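Local coordinates for protein sensor histidine kinase (Pseudomonas syringae pv. tomato, PDB 3CIT) that probably acts as a phosphorelay sensor kinase in a two-component system, this chain being its GAF domain, a likely sensory module, at residues C35-A40 with G113-A118; S73-T78 with T94-V99; L102-A107 with L136-L141. All blocks are in the same frame, centred on the assembly; numbering follows the deposited sequence.

Contact 1 of 3, residues C35-A40 with G113-A118. With SO4 (sulfate ion), chain C.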
ATOM      1  N   CYS A  35     -21.062  -5.718 -10.782  1.00 26.18           N
ATOM      2  CA  CYS A  35     -21.437  -4.958  -9.587  1.00 25.66           C
ATOM      3  C   CYS A  35     -20.279  -4.081  -9.126  1.00 23.74           C
ATOM      4  O   CYS A  35     -20.448  -2.887  -8.886  1.00 23.09           O
ATOM      5  CB  CYS A  35     -21.850  -5.920  -8.473  1.00 25.77           C
ATOM      6  SG  CYS A  35     -22.185  -5.174  -6.855  1.00 28.69           S
ATOM      7  N   VAL A  36     -19.105  -4.684  -9.001  1.00 21.36           N
ATOM      8  CA  VAL A  36     -17.945  -3.953  -8.535  1.00 21.84           C
ATOM      9  C   VAL A  36     -17.560  -2.890  -9.541  1.00 21.22           C
ATOM     10  O   VAL A  36     -17.280  -1.755  -9.165  1.00 20.58           O
ATOM     11  CB  VAL A  36     -16.757  -4.889  -8.202  1.00 21.38           C
ATOM     12  CG1 VAL A  36     -15.481  -4.116  -7.966  1.00 20.96           C
ATOM     13  CG2 VAL A  36     -17.090  -5.752  -6.997  1.00 22.01           C
ATOM     14  N   LEU A  37     -17.547  -3.218 -10.830  1.00 22.47           N
ATOM     15  CA  LEU A  37     -17.158  -2.198 -11.799  1.00 22.83           C
ATOM     16  C   LEU A  37     -18.123  -1.000 -11.792  1.00 22.51           C
ATOM     17  O   LEU A  37     -17.682   0.163 -11.710  1.00 23.91           O
ATOM     18  CB  LEU A  37     -17.045  -2.818 -13.193  1.00 23.32           C
ATOM     19  CG  LEU A  37     -16.578  -1.917 -14.296  1.00 23.12           C
ATOM     20  CD1 LEU A  37     -15.194  -1.360 -14.040  1.00 24.63           C
ATOM     21  CD2 LEU A  37     -16.657  -2.755 -15.590  1.00 23.65           C
ATOM     22  N   GLN A  38     -19.421  -1.269 -11.831  1.00 23.41           N
ATOM     23  CA  GLN A  38     -20.418  -0.215 -11.839  1.00 24.69           C
ATOM     24  C   GLN A  38     -20.326   0.659 -10.597  1.00 23.94           C
ATOM     25  O   GLN A  38     -20.346   1.911 -10.678  1.00 24.23           O
ATOM     26  CB  GLN A  38     -21.832  -0.805 -11.955  1.00 25.26           C
ATOM     27  CG  GLN A  38     -22.079  -1.400 -13.337  1.00 29.69           C
ATOM     28  CD  GLN A  38     -23.475  -1.978 -13.509  1.00 29.83           C
ATOM     29  OE1 GLN A  38     -24.198  -2.217 -12.530  1.00 38.86           O
ATOM     30  NE2 GLN A  38     -23.840  -2.243 -14.748  1.00 37.04           N
ATOM     31  N   ARG A  39     -20.228   0.019  -9.438  1.00 23.24           N
ATOM     32  CA  ARG A  39     -20.146   0.783  -8.181  1.00 23.11           C
ATOM     33  C   ARG A  39     -18.864   1.597  -8.054  1.00 22.42           C
ATOM     34  O   ARG A  39     -18.894   2.722  -7.542  1.00 21.39           O
ATOM     35  CB  ARG A  39     -20.300  -0.153  -6.988  1.00 23.14           C
ATOM     36  CG  ARG A  39     -21.720  -0.646  -6.890  1.00 24.04           C
ATOM     37  CD  ARG A  39     -22.006  -1.302  -5.604  1.00 25.29           C
ATOM     38  NE  ARG A  39     -23.358  -1.813  -5.568  1.00 26.04           N
ATOM     39  CZ  ARG A  39     -23.892  -2.379  -4.502  1.00 28.30           C
ATOM     40  NH1 ARG A  39     -23.187  -2.485  -3.377  1.00 28.47           N
ATOM     41  NH2 ARG A  39     -25.140  -2.801  -4.551  1.00 30.06           N
ATOM     42  N   ALA A  40     -17.741   1.021  -8.502  1.00 21.43           N
ATOM     43  CA  ALA A  40     -16.463   1.695  -8.473  1.00 21.53           C
ATOM     44  C   ALA A  40     -16.495   2.919  -9.388  1.00 21.02           C
ATOM     45  O   ALA A  40     -16.123   4.009  -8.970  1.00 21.89           O
ATOM     46  CB  ALA A  40     -15.292   0.708  -8.863  1.00 19.99           C
ATOM     47  N   GLY A 113      -5.305  -9.735 -12.559  1.00 20.20           N
ATOM     48  CA  GLY A 113      -6.201  -8.844 -13.265  1.00 20.55           C
ATOM     49  C   GLY A 113      -6.067  -7.437 -12.756  1.00 21.01           C
ATOM     50  O   GLY A 113      -5.278  -7.185 -11.841  1.00 20.94           O
ATOM     51  N   THR A 114      -6.802  -6.531 -13.394  1.00 20.60           N
ATOM     52  CA  THR A 114      -6.823  -5.120 -13.043  1.00 22.23           C
ATOM     53  C   THR A 114      -8.203  -4.580 -13.256  1.00 21.55           C
ATOM     54  O   THR A 114      -8.800  -4.809 -14.314  1.00 20.30           O
ATOM     55  CB  THR A 114      -5.932  -4.218 -13.941  1.00 23.84           C
ATOM     56  OG1 THR A 114      -4.777  -4.940 -14.343  1.00 28.98           O
ATOM     57  CG2 THR A 114      -5.570  -3.012 -13.145  1.00 23.34           C
ATOM     58  N   LEU A 115      -8.705  -3.868 -12.254  1.00 21.53           N
ATOM     59  CA  LEU A 115      -9.878  -3.041 -12.425  1.00 21.99           C
ATOM     60  C   LEU A 115      -9.392  -1.716 -13.015  1.00 23.32           C
ATOM     61  O   LEU A 115      -8.470  -1.086 -12.462  1.00 24.56           O
ATOM     62  CB  LEU A 115     -10.580  -2.892 -11.059  1.00 23.35           C
ATOM     63  CG  LEU A 115     -11.919  -2.190 -10.948  1.00 24.28           C
ATOM     64  CD1 LEU A 115     -12.945  -2.921 -11.806  1.00 22.97           C
ATOM     65  CD2 LEU A 115     -12.368  -2.101  -9.427  1.00 23.00           C
ATOM     66  N   VAL A 116      -9.963  -1.313 -14.148  1.00 21.98           N
ATOM     67  CA  VAL A 116      -9.510  -0.160 -14.889  1.00 21.67           C
ATOM     68  C   VAL A 116     -10.680   0.814 -14.905  1.00 22.45           C
ATOM     69  O   VAL A 116     -11.734   0.515 -15.477  1.00 22.61           O
ATOM     70  CB  VAL A 116      -9.088  -0.507 -16.342  1.00 21.99           C
ATOM     71  CG1 VAL A 116      -8.569   0.790 -17.128  1.00 21.68           C
ATOM     72  CG2 VAL A 116      -7.989  -1.608 -16.403  1.00 21.16           C
ATOM     73  N   LEU A 117     -10.531   1.949 -14.233  1.00 21.73           N
ATOM     74  CA  LEU A 117     -11.525   3.007 -14.298  1.00 21.39           C
ATOM     75  C   LEU A 117     -10.953   4.097 -15.180  1.00 21.76           C
ATOM     76  O   LEU A 117      -9.737   4.348 -15.179  1.00 22.11           O
ATOM     77  CB  LEU A 117     -11.817   3.570 -12.899  1.00 21.66           C
ATOM     78  CG  LEU A 117     -12.064   2.543 -11.781  1.00 24.68           C
ATOM     79  CD1 LEU A 117     -12.489   3.285 -10.452  1.00 23.15           C
ATOM     80  CD2 LEU A 117     -13.050   1.505 -12.198  1.00 24.22           C
ATOM     81  N   ALA A 118     -11.812   4.770 -15.942  1.00 20.42           N
ATOM     82  CA  ALA A 118     -11.338   5.754 -16.896  1.00 19.66           C
ATOM     83  C   ALA A 118     -12.371   6.833 -17.070  1.00 20.54           C
ATOM     84  O   ALA A 118     -13.548   6.580 -16.866  1.00 22.48           O
ATOM     85  CB  ALA A 118     -11.036   5.094 -18.252  1.00 18.92           C
TER
HETATM   86  S   SO4 C   1     -26.678  -0.796  -7.473  0.50 66.51           S
HETATM   87  O1  SO4 C   1     -27.064  -2.074  -6.882  0.50 66.24           O
HETATM   88  O2  SO4 C   1     -25.285  -0.484  -7.183  0.50 65.88           O
HETATM   89  O3  SO4 C   1     -26.854  -0.866  -8.921  0.50 66.51           O
HETATM   90  O4  SO4 C   1     -27.533   0.257  -6.926  0.50 67.00           O
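While Val36, Leu37 and Ala40 meet Leu115 and Leu117 of the strand, the flat guanidinium of Arg39 leaves the same helical turns in the other direction. Cys35 SG lies over one face, offset toward the rim and 3.8 Å above the plane. At the edge sits a sulfate, probably from the crystallisation liquor: Arg39 NH2 gives a nearly straight hydrogen bond (165°) to sulfate O1, which lies in the guanidinium plane, and Arg39 NE gives a shorter, more bent one to sulfate O2 (2.8 Å). NH1 completes the set with a salt bridge to Glu23 and a hydrogen bond to Thr20, both on helix 3-26, so all three nitrogens are engaged and the plane has little freedom to turn.

Toward the sheet the contact rests on apolar side chains, with no hydrogen bond between the segments. Leu115 projects at the helix and splits its two methyls: CD1 meets Leu37 CD1 at a tight 3.5 Å, and Leu115 CD2 faces both Val36 CG1, at 4.0 Å, and Ala40 CB, at 4.1 Å. Leu37 holds CG anti to the backbone N (chi1 -177°), which brings CD1 near the strand although its CB does not point there. Leu37 CD1 is also 4.0 Å from Leu117 CD2, the two side chains running past each other in opposite senses. The small Ala40 lets Leu117 CD1 come to 4.0 Å from the Ala40 backbone O. Leu134 of helix 128-156 packs on both Ala40 and Leu117, and Leu137 and Leu141 pack on Val36. The axes of 35-40 and 113-118 come within 9.5 Å at 33°; helix 29-43 thus lies on the central strand 111-119 as part of the helical layer that backs the antiparallel sheet of a GAF domain.

Contact 2 of 3, residues S73-T78 with T94-V99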
ATOM      1  N   SER A  73     -12.217   0.540 -26.110  1.00 20.95           N
ATOM      2  CA  SER A  73     -11.318  -0.179 -27.045  1.00 21.13           C
ATOM      3  C   SER A  73      -9.957   0.495 -27.184  1.00 21.24           C
ATOM      4  O   SER A  73      -8.977  -0.140 -27.605  1.00 20.63           O
ATOM      5  CB  SER A  73     -11.956  -0.358 -28.412  1.00 21.34           C
ATOM      6  OG  SER A  73     -11.971   0.830 -29.147  1.00 20.78           O
ATOM      7  N   THR A  74      -9.904   1.789 -26.884  1.00 21.54           N
ATOM      8  CA  THR A  74      -8.684   2.580 -27.031  1.00 22.08           C
ATOM      9  C   THR A  74      -7.665   2.311 -25.939  1.00 26.01           C
ATOM     10  O   THR A  74      -6.513   2.679 -26.073  1.00 27.67           O
ATOM     11  CB  THR A  74      -8.979   4.100 -27.058  1.00 22.05           C
ATOM     12  OG1 THR A  74      -9.462   4.548 -25.782  1.00 18.69           O
ATOM     13  CG2 THR A  74      -9.981   4.421 -28.207  1.00 18.80           C
ATOM     14  N   LEU A  75      -8.083   1.691 -24.857  1.00 27.81           N
ATOM     15  CA  LEU A  75      -7.170   1.341 -23.775  1.00 29.96           C
ATOM     16  C   LEU A  75      -6.341   0.102 -24.111  1.00 32.36           C
ATOM     17  O   LEU A  75      -6.847  -0.899 -24.637  1.00 31.09           O
ATOM     18  CB  LEU A  75      -7.946   1.078 -22.511  1.00 29.61           C
ATOM     19  CG  LEU A  75      -8.768   2.222 -21.938  1.00 31.08           C
ATOM     20  CD1 LEU A  75      -9.551   1.685 -20.760  1.00 32.33           C
ATOM     21  CD2 LEU A  75      -7.870   3.390 -21.540  1.00 34.05           C
ATOM     22  N   GLU A  76      -5.052   0.196 -23.794  1.00 35.41           N
ATOM     23  CA  GLU A  76      -4.165  -0.960 -23.821  1.00 37.43           C
ATOM     24  C   GLU A  76      -4.655  -2.000 -22.838  1.00 36.76           C
ATOM     25  O   GLU A  76      -5.230  -1.672 -21.807  1.00 37.16           O
ATOM     26  CB  GLU A  76      -2.747  -0.534 -23.451  1.00 39.16           C
ATOM     27  CG  GLU A  76      -2.070   0.241 -24.579  1.00 42.80           C
ATOM     28  CD  GLU A  76      -1.776  -0.642 -25.786  1.00 50.52           C
ATOM     29  OE1 GLU A  76      -0.940  -1.580 -25.635  1.00 55.81           O
ATOM     30  OE2 GLU A  76      -2.374  -0.404 -26.878  1.00 52.95           O
ATOM     31  N   THR A  77      -4.469  -3.267 -23.170  1.00 36.07           N
ATOM     32  CA  THR A  77      -4.921  -4.328 -22.296  1.00 35.97           C
ATOM     33  C   THR A  77      -3.759  -5.294 -22.078  1.00 36.00           C
ATOM     34  O   THR A  77      -3.770  -6.415 -22.575  1.00 37.08           O
ATOM     35  CB  THR A  77      -6.147  -5.034 -22.889  1.00 36.10           C
ATOM     36  OG1 THR A  77      -5.819  -5.591 -24.164  1.00 36.68           O
ATOM     37  CG2 THR A  77      -7.308  -4.047 -23.050  1.00 36.05           C
ATOM     38  N   THR A  78      -2.739  -4.848 -21.358  1.00 35.26           N
ATOM     39  CA  THR A  78      -1.558  -5.692 -21.129  1.00 34.80           C
ATOM     40  C   THR A  78      -1.634  -6.317 -19.754  1.00 32.48           C
ATOM     41  O   THR A  78      -2.062  -5.655 -18.797  1.00 32.27           O
ATOM     42  CB  THR A  78      -0.252  -4.890 -21.235  1.00 35.04           C
ATOM     43  OG1 THR A  78      -0.335  -4.011 -22.362  1.00 39.48           O
ATOM     44  CG2 THR A  78       0.935  -5.834 -21.440  1.00 36.26           C
ATOM     45  N   THR A  94      -6.437  12.125 -25.542  1.00 21.20           N
ATOM     46  CA  THR A  94      -6.987  10.827 -25.931  1.00 20.79           C
ATOM     47  C   THR A  94      -8.455  10.774 -25.596  1.00 20.41           C
ATOM     48  O   THR A  94      -9.020  11.711 -25.000  1.00 20.44           O
ATOM     49  CB  THR A  94      -6.253   9.655 -25.220  1.00 19.96           C
ATOM     50  OG1 THR A  94      -6.497   9.749 -23.826  1.00 19.35           O
ATOM     51  CG2 THR A  94      -4.694   9.636 -25.529  1.00 20.79           C
ATOM     52  N   HIS A  95      -9.098   9.678 -25.978  1.00 19.03           N
ATOM     53  CA  HIS A  95     -10.518   9.489 -25.704  1.00 18.70           C
ATOM     54  C   HIS A  95     -10.821   9.337 -24.197  1.00 19.61           C
ATOM     55  O   HIS A  95     -11.931   9.608 -23.758  1.00 20.46           O
ATOM     56  CB  HIS A  95     -11.025   8.268 -26.466  1.00 18.57           C
ATOM     57  CG  HIS A  95     -11.266   8.525 -27.921  1.00 17.65           C
ATOM     58  ND1 HIS A  95     -10.272   8.415 -28.868  1.00 18.46           N
ATOM     59  CD2 HIS A  95     -12.370   8.933 -28.579  1.00 19.13           C
ATOM     60  CE1 HIS A  95     -10.771   8.709 -30.058  1.00 17.06           C
ATOM     61  NE2 HIS A  95     -12.039   9.039 -29.911  1.00 16.51           N
ATOM     62  N   LEU A  96      -9.836   8.864 -23.453  1.00 19.81           N
ATOM     63  CA  LEU A  96      -9.918   8.587 -22.010  1.00 19.71           C
ATOM     64  C   LEU A  96      -8.686   9.143 -21.334  1.00 20.68           C
ATOM     65  O   LEU A  96      -7.705   8.429 -21.032  1.00 20.30           O
ATOM     66  CB  LEU A  96     -10.059   7.077 -21.725  1.00 19.51           C
ATOM     67  CG  LEU A  96     -11.353   6.429 -22.235  1.00 19.41           C
ATOM     68  CD1 LEU A  96     -11.330   4.903 -22.129  1.00 22.47           C
ATOM     69  CD2 LEU A  96     -12.598   6.994 -21.498  1.00 18.84           C
ATOM     70  N   PRO A  97      -8.674  10.461 -21.163  1.00 21.58           N
ATOM     71  CA  PRO A  97      -7.467  11.116 -20.664  1.00 21.38           C
ATOM     72  C   PRO A  97      -7.036  10.856 -19.210  1.00 20.98           C
ATOM     73  O   PRO A  97      -5.975  11.311 -18.826  1.00 20.36           O
ATOM     74  CB  PRO A  97      -7.740  12.605 -20.882  1.00 21.40           C
ATOM     75  CG  PRO A  97      -9.181  12.739 -21.091  1.00 22.00           C
ATOM     76  CD  PRO A  97      -9.724  11.420 -21.559  1.00 22.08           C
ATOM     77  N   CYS A  98      -7.868  10.190 -18.431  1.00 19.62           N
ATOM     78  CA  CYS A  98      -7.571   9.858 -17.036  1.00 20.81           C
ATOM     79  C   CYS A  98      -7.939   8.388 -16.854  1.00 20.66           C
ATOM     80  O   CYS A  98      -9.053   7.978 -17.204  1.00 21.59           O
ATOM     81  CB  CYS A  98      -8.420  10.764 -16.086  1.00 21.27           C
ATOM     82  SG  CYS A  98      -7.792  12.390 -16.119  1.00 26.99           S
ATOM     83  N   VAL A  99      -7.026   7.627 -16.254  1.00 19.65           N
ATOM     84  CA  VAL A  99      -7.213   6.212 -15.973  1.00 20.03           C
ATOM     85  C   VAL A  99      -6.651   5.874 -14.592  1.00 19.09           C
ATOM     86  O   VAL A  99      -5.567   6.321 -14.230  1.00 18.19           O
ATOM     87  CB  VAL A  99      -6.518   5.356 -17.038  1.00 20.02           C
ATOM     88  CG1 VAL A  99      -6.617   3.824 -16.696  1.00 22.62           C
ATOM     89  CG2 VAL A  99      -7.121   5.667 -18.412  1.00 21.39           C
TER
HETATM   90  O   HOH W   1      -8.031   6.651 -25.044  1.00 24.74           O
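Leu75 and Leu96 cross at about a right angle where a loop folds over the face of the GAF-domain sheet turned away from its long helices. One methyl of Leu96 does the touching: CD1 is set against the branch point of Leu75, 3.7 Å from CG, with both methyls of Leu75 almost as near. Leu75 meets Val99 differently, the two side chains running past each other in opposite directions with Leu75 CD2 3.9 Å from Val99 CG2. Val116 and Leu50, on neighbouring strands, extend this apolar patch under Leu75.

At the more exposed end Thr74 and His95 stand roughly perpendicular, and Thr74 CG2 approaches the imidazole obliquely, 4.1 Å from His95 ND1. His95 NE2 is hydrogen-bonded to a glycerol, and the backbone O of Glu76 holds another; both are probably from the crystallisation liquor, although GAF domains often bind ligands on this side of the sheet. With chi1 at 67°, Thr74 OG1 sits between its own backbone N and carbonyl carbon, hydrogen-bonded to the backbone O of Arg71. That hydroxyl oxygen also accepts a 2.6 Å hydrogen bond from a water, which takes a weak one, 3.3 Å long, from the backbone N of Leu96.

Contact 3 of 3, residues L102-A107 with L136-L141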
ATOM      1  N   LEU A 102      -6.372  -0.581 -10.614  1.00 21.58           N
ATOM      2  CA  LEU A 102      -6.443  -1.235  -9.307  1.00 21.72           C
ATOM      3  C   LEU A 102      -6.220  -2.747  -9.519  1.00 21.97           C
ATOM      4  O   LEU A 102      -7.100  -3.449  -9.999  1.00 21.42           O
ATOM      5  CB  LEU A 102      -7.795  -0.982  -8.634  1.00 21.89           C
ATOM      6  CG  LEU A 102      -8.235   0.497  -8.645  1.00 23.41           C
ATOM      7  CD1 LEU A 102      -9.716   0.708  -8.491  1.00 25.73           C
ATOM      8  CD2 LEU A 102      -7.400   1.258  -7.568  1.00 25.36           C
ATOM      9  N   PRO A 103      -5.047  -3.246  -9.155  1.00 21.27           N
ATOM     10  CA  PRO A 103      -4.750  -4.636  -9.345  1.00 21.13           C
ATOM     11  C   PRO A 103      -5.629  -5.566  -8.535  1.00 20.90           C
ATOM     12  O   PRO A 103      -6.060  -5.230  -7.416  1.00 20.58           O
ATOM     13  CB  PRO A 103      -3.297  -4.772  -8.853  1.00 20.52           C
ATOM     14  CG  PRO A 103      -2.753  -3.436  -8.834  1.00 24.46           C
ATOM     15  CD  PRO A 103      -3.894  -2.514  -8.584  1.00 22.82           C
ATOM     16  N   LEU A 104      -5.869  -6.733  -9.108  1.00 20.36           N
ATOM     17  CA  LEU A 104      -6.494  -7.848  -8.419  1.00 19.63           C
ATOM     18  C   LEU A 104      -5.427  -8.861  -8.025  1.00 19.95           C
ATOM     19  O   LEU A 104      -4.718  -9.391  -8.859  1.00 20.00           O
ATOM     20  CB  LEU A 104      -7.536  -8.535  -9.313  1.00 19.35           C
ATOM     21  CG  LEU A 104      -8.942  -7.936  -9.379  1.00 21.11           C
ATOM     22  CD1 LEU A 104      -8.957  -6.610 -10.062  1.00 22.30           C
ATOM     23  CD2 LEU A 104      -9.908  -8.947 -10.065  1.00 19.32           C
ATOM     24  N   ARG A 105      -5.330  -9.123  -6.728  1.00 20.01           N
ATOM     25  CA  ARG A 105      -4.385 -10.089  -6.208  1.00 20.82           C
ATOM     26  C   ARG A 105      -5.074 -10.908  -5.139  1.00 20.06           C
ATOM     27  O   ARG A 105      -5.675 -10.344  -4.215  1.00 18.89           O
ATOM     28  CB  ARG A 105      -3.173  -9.368  -5.644  1.00 20.12           C
ATOM     29  CG  ARG A 105      -2.082 -10.318  -5.196  1.00 22.89           C
ATOM     30  CD  ARG A 105      -0.848  -9.569  -4.708  1.00 24.30           C
ATOM     31  NE  ARG A 105      -0.221  -8.755  -5.756  1.00 26.50           N
ATOM     32  CZ  ARG A 105       0.783  -9.173  -6.536  1.00 25.84           C
ATOM     33  NH1 ARG A 105       1.285 -10.382  -6.393  1.00 28.40           N
ATOM     34  NH2 ARG A 105       1.309  -8.371  -7.455  1.00 25.13           N
ATOM     35  N   GLY A 106      -5.017 -12.233  -5.289  1.00 20.23           N
ATOM     36  CA  GLY A 106      -5.549 -13.141  -4.291  1.00 20.38           C
ATOM     37  C   GLY A 106      -4.423 -13.787  -3.516  1.00 20.66           C
ATOM     38  O   GLY A 106      -3.394 -13.158  -3.187  1.00 20.13           O
ATOM     39  N   ALA A 107      -4.635 -15.066  -3.216  1.00 20.89           N
ATOM     40  CA  ALA A 107      -3.706 -15.863  -2.461  1.00 21.58           C
ATOM     41  C   ALA A 107      -2.579 -16.380  -3.369  1.00 22.18           C
ATOM     42  O   ALA A 107      -1.467 -16.561  -2.910  1.00 22.57           O
ATOM     43  CB  ALA A 107      -4.461 -17.039  -1.792  1.00 20.69           C
ATOM     44  N   LEU A 136      -9.191  -1.645  -2.036  1.00 21.99           N
ATOM     45  CA  LEU A 136      -9.725  -2.736  -1.210  1.00 21.13           C
ATOM     46  C   LEU A 136     -10.917  -3.442  -1.877  1.00 20.77           C
ATOM     47  O   LEU A 136     -11.056  -4.665  -1.808  1.00 19.90           O
ATOM     48  CB  LEU A 136     -10.115  -2.239   0.184  1.00 21.03           C
ATOM     49  CG  LEU A 136     -10.629  -3.327   1.141  1.00 21.76           C
ATOM     50  CD1 LEU A 136      -9.555  -4.429   1.357  1.00 20.03           C
ATOM     51  CD2 LEU A 136     -11.046  -2.706   2.478  1.00 19.86           C
ATOM     52  N   LEU A 137     -11.826  -2.692  -2.482  1.00 22.37           N
ATOM     53  CA  LEU A 137     -12.943  -3.333  -3.219  1.00 22.16           C
ATOM     54  C   LEU A 137     -12.418  -4.320  -4.303  1.00 21.26           C
ATOM     55  O   LEU A 137     -12.957  -5.443  -4.472  1.00 20.82           O
ATOM     56  CB  LEU A 137     -13.805  -2.275  -3.871  1.00 23.24           C
ATOM     57  CG  LEU A 137     -15.155  -2.710  -4.380  1.00 25.12           C
ATOM     58  CD1 LEU A 137     -15.922  -3.359  -3.219  1.00 25.86           C
ATOM     59  CD2 LEU A 137     -15.865  -1.439  -4.890  1.00 24.28           C
ATOM     60  N   ALA A 138     -11.362  -3.917  -5.016  1.00 21.39           N
ATOM     61  CA  ALA A 138     -10.697  -4.810  -5.990  1.00 20.85           C
ATOM     62  C   ALA A 138     -10.126  -6.057  -5.323  1.00 20.21           C
ATOM     63  O   ALA A 138     -10.221  -7.144  -5.848  1.00 20.31           O
ATOM     64  CB  ALA A 138      -9.591  -4.078  -6.804  1.00 20.91           C
ATOM     65  N   THR A 139      -9.528  -5.881  -4.165  1.00 20.73           N
ATOM     66  CA  THR A 139      -8.990  -6.976  -3.389  1.00 20.18           C
ATOM     67  C   THR A 139     -10.076  -7.944  -2.926  1.00 20.14           C
ATOM     68  O   THR A 139      -9.898  -9.175  -2.960  1.00 20.19           O
ATOM     69  CB  THR A 139      -8.154  -6.407  -2.214  1.00 20.31           C
ATOM     70  OG1 THR A 139      -6.955  -5.822  -2.748  1.00 19.62           O
ATOM     71  CG2 THR A 139      -7.814  -7.485  -1.223  1.00 21.30           C
ATOM     72  N   LEU A 140     -11.220  -7.410  -2.508  1.00 19.56           N
ATOM     73  CA  LEU A 140     -12.357  -8.249  -2.124  1.00 20.21           C
ATOM     74  C   LEU A 140     -12.883  -9.047  -3.325  1.00 19.95           C
ATOM     75  O   LEU A 140     -13.064 -10.265  -3.248  1.00 19.44           O
ATOM     76  CB  LEU A 140     -13.483  -7.405  -1.535  1.00 20.42           C
ATOM     77  CG  LEU A 140     -13.174  -6.841  -0.169  1.00 20.87           C
ATOM     78  CD1 LEU A 140     -14.227  -5.798   0.188  1.00 21.14           C
ATOM     79  CD2 LEU A 140     -13.099  -7.981   0.884  1.00 22.79           C
ATOM     80  N   LEU A 141     -13.092  -8.349  -4.439  1.00 19.74           N
ATOM     81  CA  LEU A 141     -13.442  -8.995  -5.694  1.00 19.79           C
ATOM     82  C   LEU A 141     -12.438 -10.125  -6.072  1.00 19.55           C
ATOM     83  O   LEU A 141     -12.835 -11.244  -6.411  1.00 19.99           O
ATOM     84  CB  LEU A 141     -13.534  -7.966  -6.816  1.00 19.47           C
ATOM     85  CG  LEU A 141     -13.940  -8.543  -8.191  1.00 20.22           C
ATOM     86  CD1 LEU A 141     -15.310  -9.273  -8.182  1.00 20.56           C
ATOM     87  CD2 LEU A 141     -13.807  -7.457  -9.304  1.00 20.09           C
TER
HETATM   88  O   HOH W   2      -5.895  -6.863  -5.044  1.00 26.99           O
HETATM   89  O   HOH W   3      -7.636 -10.769  -2.416  1.00 19.66           O
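This is a buried helix-on-strand contact of the GAF domain, in which helix 128-156 lies close against the sheet at strand 98-105, near the subunit interface. The axes of 102-105 and 136-141 come within 6.9 Å at 29°, an approach that the small Ala138 probably allows: its single methyl, CB, points at the strand, 3.8 Å from Pro103 O and 4.0 Å from Leu102 CB. Leu104, two residues on from Leu102, reaches toward the helix. With CG anti to the carbonyl carbon (chi1 -83°), Leu104 sets CG 3.8 Å from Ala138 O; CD1 lies beside the Ala138 methyl and CD2 beside Leu141 CD2. Leu141 continues the apolar layer to Met32 of helix 29-43, and Leu137 to Leu16 of helix 3-26. Ile25 of the second subunit packs on Thr139, and Gln26 of that subunit on Arg105.

No direct hydrogen bond joins strand and helix; two waters do so instead. One donates to Pro103 O, accepts from Arg105 N and is hydrogen-bonded to Thr139 OG1, satisfying strand backbone groups that face the helix. The second bridges the two main chains, donating to Arg105 O at 2.7 Å and to Thr139 O at 2.8 Å.

In the fold
The three contacts are strung along the adjacent strands 98-105 and 111-119 of one antiparallel sheet. Contacts 1 and 3 lie on its helical side, centres 11 Å apart, and are joined by backbone hydrogen bonding between Leu115 and Leu102 and between Gly113 and Leu104. Contact 2 is on the other face, 14 Å from contact 1 and 21 Å from contact 3, and touches contact 1 at Val116, Leu117 and Ala118. Along the chain it is nested within the loop closed by contact 1 and ends before contact 3 begins, while contacts 1 and 3 interleave. The sheet thus connects a possible ligand-binding side to helices that reach the second subunit, an arrangement consistent with signal transmission.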